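Local atomic coordinates of glutamate--cysteine ligase GshA (PDB entry 3K1T), a protein that probably acts as a glutamate--cysteine ligase, joining glutamate to cysteine as gamma-glutamylcysteine. Residues Leu64-Gly67 against Gly68-Asn71; Gly250-Gln253 against Leu254-Lys257; Val316-Gly319 against Leu320-Ser323. All blocks are in the same frame, centred on the assembly; numbering follows the deposited sequence.

Contact 1 (Leu64-Gly67 against Gly68-Asn71). With SO4 (sulfate ion), chain B.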
loop_
_atom_site.group_PDB
_atom_site.type_symbol
_atom_site.label_atom_id
_atom_site.label_comp_id
_atom_site.label_asym_id
_atom_site.label_seq_id
_atom_site.Cartn_x
_atom_site.Cartn_y
_atom_site.Cartn_z
ATOM N N LEU A 64 -13.291 14.533 6.117
ATOM C CA LEU A 64 -13.512 13.528 5.053
ATOM C C LEU A 64 -13.315 14.070 3.638
ATOM O O LEU A 64 -13.551 13.346 2.650
ATOM C CB LEU A 64 -14.913 12.936 5.194
ATOM C CG LEU A 64 -15.193 12.188 6.486
ATOM C CD1 LEU A 64 -16.642 11.706 6.496
ATOM C CD2 LEU A 64 -14.205 11.047 6.678
ATOM N N PHE A 65 -12.847 15.313 3.554
ATOM C CA PHE A 65 -12.536 16.006 2.297
ATOM C C PHE A 65 -11.176 16.722 2.379
ATOM O O PHE A 65 -11.081 17.951 2.259
ATOM C CB PHE A 65 -13.666 17.011 1.969
ATOM C CG PHE A 65 -15.036 16.506 2.306
ATOM C CD1 PHE A 65 -15.534 16.640 3.613
ATOM C CD2 PHE A 65 -15.837 15.909 1.333
ATOM C CE1 PHE A 65 -16.801 16.188 3.944
ATOM C CE2 PHE A 65 -17.113 15.440 1.647
ATOM C CZ PHE A 65 -17.593 15.560 2.959
ATOM N N PRO A 66 -10.092 15.956 2.603
ATOM C CA PRO A 66 -8.804 16.597 2.887
ATOM C C PRO A 66 -8.315 17.462 1.739
ATOM O O PRO A 66 -8.437 17.065 0.575
ATOM C CB PRO A 66 -7.841 15.408 3.161
ATOM C CG PRO A 66 -8.597 14.181 2.881
ATOM C CD PRO A 66 -10.031 14.481 2.685
ATOM N N GLY A 67 -7.750 18.611 2.074
ATOM C CA GLY A 67 -7.354 19.594 1.084
ATOM C C GLY A 67 -5.901 20.010 1.077
ATOM O O GLY A 67 -5.573 21.078 0.587
ATOM N N GLY A 68 -5.026 19.164 1.636
ATOM C CA GLY A 68 -3.616 19.463 1.734
ATOM C C GLY A 68 -2.735 18.359 1.132
ATOM O O GLY A 68 -1.622 18.114 1.599
ATOM N N PHE A 69 -3.204 17.719 0.066
ATOM C CA PHE A 69 -2.407 16.669 -0.618
ATOM C C PHE A 69 -1.071 17.148 -1.163
ATOM O O PHE A 69 -0.140 16.358 -1.319
ATOM C CB PHE A 69 -3.240 15.967 -1.719
ATOM C CG PHE A 69 -4.210 14.973 -1.161
ATOM C CD1 PHE A 69 -3.801 13.682 -0.876
ATOM C CD2 PHE A 69 -5.519 15.331 -0.907
ATOM C CE1 PHE A 69 -4.704 12.762 -0.315
ATOM C CE2 PHE A 69 -6.424 14.436 -0.357
ATOM C CZ PHE A 69 -6.014 13.141 -0.036
ATOM N N ASN A 70 -0.964 18.429 -1.454
ATOM C CA ASN A 70 0.278 18.992 -1.939
ATOM C C ASN A 70 1.360 19.110 -0.845
ATOM O O ASN A 70 2.502 19.391 -1.153
ATOM C CB ASN A 70 0.017 20.369 -2.522
ATOM C CG ASN A 70 -0.619 21.345 -1.524
ATOM O OD1 ASN A 70 -1.699 21.097 -1.010
ATOM N ND2 ASN A 70 0.051 22.498 -1.293
ATOM N N ASN A 71 0.967 18.906 0.413
ATOM C CA ASN A 71 1.883 19.016 1.558
ATOM C C ASN A 71 2.508 17.701 1.956
ATOM O O ASN A 71 3.325 17.659 2.881
ATOM C CB ASN A 71 1.149 19.572 2.791
ATOM C CG ASN A 71 0.532 20.951 2.562
ATOM O OD1 ASN A 71 1.062 21.758 1.816
ATOM N ND2 ASN A 71 -0.563 21.237 3.282
HETATM S S SO4 B . -6.931 19.262 5.755
HETATM O O1 SO4 B . -5.741 20.025 6.056
HETATM O O2 SO4 B . -6.339 17.984 5.509
HETATM O O3 SO4 B . -7.833 19.187 6.881
HETATM O O4 SO4 B . -7.614 19.797 4.556
HETATM O O HOH W 1 -3.293 22.847 0.497
#

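Contact 2 (Gly250-Gln253 against Leu254-Lys257)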
loop_
_atom_site.group_PDB
_atom_site.type_symbol
_atom_site.label_atom_id
_atom_site.label_comp_id
_atom_site.label_asym_id
_atom_site.label_seq_id
_atom_site.Cartn_x
_atom_site.Cartn_y
_atom_site.Cartn_z
ATOM N N GLY A 250 -30.340 32.189 27.635
ATOM C CA GLY A 250 -29.533 30.986 27.668
ATOM C C GLY A 250 -28.223 31.121 28.423
ATOM O O GLY A 250 -27.458 30.185 28.486
ATOM N N GLU A 251 -27.975 32.273 29.018
ATOM C CA GLU A 251 -26.684 32.541 29.636
ATOM C C GLU A 251 -26.346 31.607 30.800
ATOM O O GLU A 251 -25.264 31.018 30.838
ATOM C CB GLU A 251 -26.659 33.980 30.083
ATOM C CG GLU A 251 -25.379 34.424 30.709
ATOM C CD GLU A 251 -25.279 35.930 30.747
ATOM O OE1 GLU A 251 -25.301 36.571 29.666
ATOM O OE2 GLU A 251 -25.172 36.455 31.852
ATOM N N GLU A 252 -27.246 31.481 31.766
ATOM C CA GLU A 252 -26.960 30.659 32.935
ATOM C C GLU A 252 -26.816 29.173 32.587
ATOM O O GLU A 252 -25.956 28.502 33.151
ATOM C CB GLU A 252 -27.975 30.890 34.053
ATOM C CG GLU A 252 -27.769 32.265 34.745
ATOM C CD GLU A 252 -26.314 32.461 35.265
ATOM O OE1 GLU A 252 -25.817 31.542 35.945
ATOM O OE2 GLU A 252 -25.651 33.497 34.960
ATOM N N GLN A 253 -27.651 28.686 31.682
ATOM C CA GLN A 253 -27.573 27.322 31.143
ATOM C C GLN A 253 -26.160 27.061 30.603
ATOM O O GLN A 253 -25.499 26.113 30.989
ATOM C CB GLN A 253 -28.588 27.177 29.974
ATOM C CG GLN A 253 -28.362 26.005 29.002
ATOM C CD GLN A 253 -29.344 24.879 29.244
ATOM O OE1 GLN A 253 -29.651 24.547 30.423
ATOM N NE2 GLN A 253 -29.907 24.314 28.149
ATOM N N LEU A 254 -25.703 27.946 29.738
ATOM C CA LEU A 254 -24.379 27.801 29.127
ATOM C C LEU A 254 -23.252 27.890 30.178
ATOM O O LEU A 254 -22.333 27.064 30.175
ATOM C CB LEU A 254 -24.184 28.849 28.046
ATOM C CG LEU A 254 -22.955 28.699 27.137
ATOM C CD1 LEU A 254 -22.867 27.340 26.479
ATOM C CD2 LEU A 254 -22.967 29.804 26.057
ATOM N N ALA A 255 -23.341 28.885 31.065
ATOM C CA ALA A 255 -22.352 29.107 32.122
ATOM C C ALA A 255 -22.217 27.880 33.012
ATOM O O ALA A 255 -21.091 27.503 33.394
ATOM C CB ALA A 255 -22.694 30.373 32.976
ATOM N N GLU A 256 -23.345 27.259 33.342
ATOM C CA GLU A 256 -23.344 26.113 34.244
ATOM C C GLU A 256 -22.642 24.944 33.560
ATOM O O GLU A 256 -21.918 24.201 34.193
ATOM C CB GLU A 256 -24.774 25.683 34.630
ATOM C CG GLU A 256 -25.464 26.629 35.634
ATOM C CD GLU A 256 -27.012 26.487 35.715
ATOM O OE1 GLU A 256 -27.653 25.725 34.911
ATOM O OE2 GLU A 256 -27.579 27.169 36.612
ATOM N N LYS A 257 -22.900 24.773 32.277
ATOM C CA LYS A 257 -22.258 23.677 31.546
ATOM C C LYS A 257 -20.761 23.899 31.375
ATOM O O LYS A 257 -20.000 22.941 31.460
ATOM C CB LYS A 257 -22.936 23.423 30.224
ATOM C CG LYS A 257 -24.302 22.731 30.431
ATOM C CD LYS A 257 -25.058 22.657 29.168
ATOM C CE LYS A 257 -26.480 22.151 29.422
ATOM N NZ LYS A 257 -26.433 20.707 29.426
HETATM O O HOH W 2 -26.370 29.474 37.280
#

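Contact 3 (Val316-Gly319 against Leu320-Ser323)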
loop_
_atom_site.group_PDB
_atom_site.type_symbol
_atom_site.label_atom_id
_atom_site.label_comp_id
_atom_site.label_asym_id
_atom_site.label_seq_id
_atom_site.Cartn_x
_atom_site.Cartn_y
_atom_site.Cartn_z
ATOM N N VAL A 316 -24.630 34.139 11.882
ATOM C CA VAL A 316 -25.133 35.005 10.843
ATOM C C VAL A 316 -26.111 36.030 11.429
ATOM O O VAL A 316 -26.603 35.909 12.560
ATOM C CB VAL A 316 -25.824 34.177 9.694
ATOM C CG1 VAL A 316 -24.781 33.347 8.850
ATOM C CG2 VAL A 316 -26.924 33.263 10.270
ATOM N N LYS A 317 -26.381 37.061 10.638
ATOM C CA LYS A 317 -27.321 38.082 11.022
ATOM C C LYS A 317 -28.766 37.559 11.030
ATOM O O LYS A 317 -29.591 38.076 11.780
ATOM C CB LYS A 317 -27.170 39.323 10.121
ATOM C CG LYS A 317 -25.888 40.118 10.398
ATOM N N GLU A 318 -29.068 36.542 10.220
ATOM C CA GLU A 318 -30.402 35.861 10.281
ATOM C C GLU A 318 -30.576 35.309 11.687
ATOM O O GLU A 318 -29.600 34.772 12.284
ATOM C CB GLU A 318 -30.506 34.698 9.295
ATOM C CG GLU A 318 -30.630 35.046 7.803
ATOM C CD GLU A 318 -29.304 35.254 7.095
ATOM O OE1 GLU A 318 -28.220 35.197 7.739
ATOM O OE2 GLU A 318 -29.350 35.502 5.876
ATOM N N GLY A 319 -31.784 35.419 12.236
ATOM C CA GLY A 319 -32.021 35.046 13.659
ATOM C C GLY A 319 -32.164 33.555 13.954
ATOM O O GLY A 319 -32.743 32.787 13.168
ATOM N N LEU A 320 -31.594 33.120 15.076
ATOM C CA LEU A 320 -31.856 31.776 15.630
ATOM C C LEU A 320 -31.586 30.630 14.661
ATOM O O LEU A 320 -32.410 29.713 14.492
ATOM C CB LEU A 320 -33.282 31.694 16.181
ATOM C CG LEU A 320 -33.705 32.860 17.080
ATOM C CD1 LEU A 320 -35.188 32.679 17.536
ATOM C CD2 LEU A 320 -32.743 33.043 18.282
ATOM N N LYS A 321 -30.413 30.657 14.037
ATOM C CA LYS A 321 -30.001 29.563 13.182
ATOM C C LYS A 321 -29.143 28.530 13.926
ATOM O O LYS A 321 -28.932 27.431 13.442
ATOM C CB LYS A 321 -29.254 30.101 11.963
ATOM C CG LYS A 321 -30.053 31.074 11.115
ATOM C CD LYS A 321 -31.446 30.567 10.744
ATOM C CE LYS A 321 -32.169 31.602 9.855
ATOM N NZ LYS A 321 -33.594 31.253 9.583
ATOM N N VAL A 322 -28.671 28.876 15.118
ATOM C CA VAL A 322 -27.880 27.945 15.917
ATOM C C VAL A 322 -28.803 26.864 16.464
ATOM O O VAL A 322 -29.778 27.167 17.173
ATOM C CB VAL A 322 -27.157 28.661 17.061
ATOM C CG1 VAL A 322 -26.438 27.625 17.957
ATOM C CG2 VAL A 322 -26.149 29.676 16.508
ATOM N N SER A 323 -28.500 25.607 16.143
ATOM C CA SER A 323 -29.334 24.493 16.559
ATOM C C SER A 323 -28.728 23.632 17.679
ATOM O O SER A 323 -29.427 22.808 18.290
ATOM C CB SER A 323 -29.672 23.616 15.366
ATOM O OG SER A 323 -28.495 23.005 14.851
HETATM O O HOH W 3 -28.375 32.840 14.167
HETATM O O HOH W 4 -34.669 33.218 11.484
#

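Contact 1 (Leu64-Gly67 against Gly68-Asn71)
P66 and F69 touch across a short bend in the chain, the proline ring meeting one corner of the phenyl group. The two rings lie at a slant to each other: CG of P66 comes within 3.9 Å of CE2 of F69. The carbonyl of P66 approaches the same corner from near the plane of the phenyl ring, its O 3.4 Å from CE2, at the ring edge and not over the electron-rich face; the hydrogen bond to this oxygen comes from ND2 of N177. With CG of F69 anti to its own carbonyl carbon (chi1 -77°), the ring swings back toward P66, leading with CE2. Proline suits the other side of this contact because its closed ring offers a compact, rigid apolar surface.

At G67 the backbone N donates a hydrogen bond of 2.8 Å to O4 of the sulfate, an ion probably from the crystallisation liquor; S47, N63 and R359 hold the same ion, which marks a pocket able to take an anion. G68, without a side chain, lets ND2 of N71 come to 3.9 Å from its CA, where a CB would be crowded. The following turn is 3-10, closed by N71 N to G68 O at 3.0 Å. N70 places CG between its backbone N and carbonyl carbon (chi1 58°), which brings OD1 back toward G67; one water lies 2.9 Å from G67 O and 2.8 Å from N70 OD1.

This loop joins strand 57-63 to helix 77-91. Helix 109-124 packs L118 and I121 against F69 and offers N114 OD1 to F69 N, Y347 of strand 340-349 meets the phenyl ring edge-to-face, and strand 45-52 supports P66 through Y45 and S47.

Contact 2 (Gly250-Gln253 against Leu254-Lys257)
G250 and L254 open the first turn of the alpha-helix 251-272, where the carbonyl of G250 accepts the amide of L254 at 3.1 Å between O and N. Three more bonds of the same i to i+4 pattern follow, from A255 to E251, from E256 to E252 and from K257 to Q253. The second of the four is a well-aligned bond: A255 N lies 2.9 Å from E251 O, with an N-H...O angle of 166°.

The tight side is the one turned to the protein. L254, with CG anti to the backbone N (chi1 -170°), sends its branched end away from the preceding turn and onto V325 and L327 of strand 324-329, with F245 and V302 beside it. A leucine fills this buried place with purely apolar surface, while the small A255 allows the helix to lie close to R303. At the partly exposed start of the helix, E251 pairs with R248 and accepts from the backbone N of D304; acids in a first turn would also be favoured by the helix dipole.

The solvent side belongs to E252 and E256. One turn apart, they keep their like-charged carboxylates 4.8 Å apart at E252 OE1 and E256 OE2. A single water donates to both of these oxygens, and the salt bridge of E252 OE1 to R303 probably eases the repulsion further. CG of E256 nonetheless packs closely on the backbone, 3.1 Å from E252 O.

On the flank where the helix meets strand 237-241, Q253 and K257 run side by side and point the same way, both touching C240. Their contact is purely van der Waals, because the last bend of K257 (chi4 -85°) turns NZ to the carbonyl of T239, leaving CE 4.0 Å from Q253 CD.

Contact 3 (Val316-Gly319 against Leu320-Ser323)
The flat groups between E318 and K321 are peptide units and one carboxylate; there is no aromatic ring. The carbonyl group joining G319 to L320 has the methylenes of K321 to one side of its plane, where CD lies 3.5 Å from G319 O. A water donates to that oxygen at 2.6 Å, tilted toward the other face. The carboxylate of E318 is turned away, and its OE1 is 6.9 Å from K321 NZ, too far for a salt bridge.

What touches instead is hydrocarbon. CB of E318 lies 3.6 Å from CE of K321, and the CG2 methyl of V316 meets CG of K321 where the two side chains cross at about a right angle. K321 reaches back along the loop because its chain bends at chi2 (-50°) and runs straight from there to NZ. A lysine suits this place by being apolar along its stem and charged at its end.

The backbone bends here, with L320 in the left-handed region and its side chain leading away to touch D244. In place of a direct bond across the bend, one water donates to E318 O and accepts from K321 N, at 3.0 Å each. The water on G319 O likewise accepts from K321 NZ.

With V316 and K321 also resting on Y289, this surface loop runs on into strand 324-329. Its chemistry implies that the contact rests on the apolar stem of the lysine and on water bridges, with charge attraction between E318 and K321 at most a weak, distant contribution.

Contact 1 belongs to the core, its centre about 10 Å from that of the chain, whereas contacts 2 and 3 lie farther out, the former partly buried and the latter on the surface. Contacts 2 and 3 are neighbours, their nearest atoms about 9 Å apart, and share an element: helix 251-272 packs on strand 324-329, into which the loop 316-323 leads. The nearest atoms of contact 1 are about 17 Å from contact 3 and about 26 Å from contact 2, beside a different sheet. The chemistry follows the place: rings and a bound anion inside, helical bonds with a leucine inward and E252 and E256 outward at contact 2, waters and lysine methylenes at contact 3.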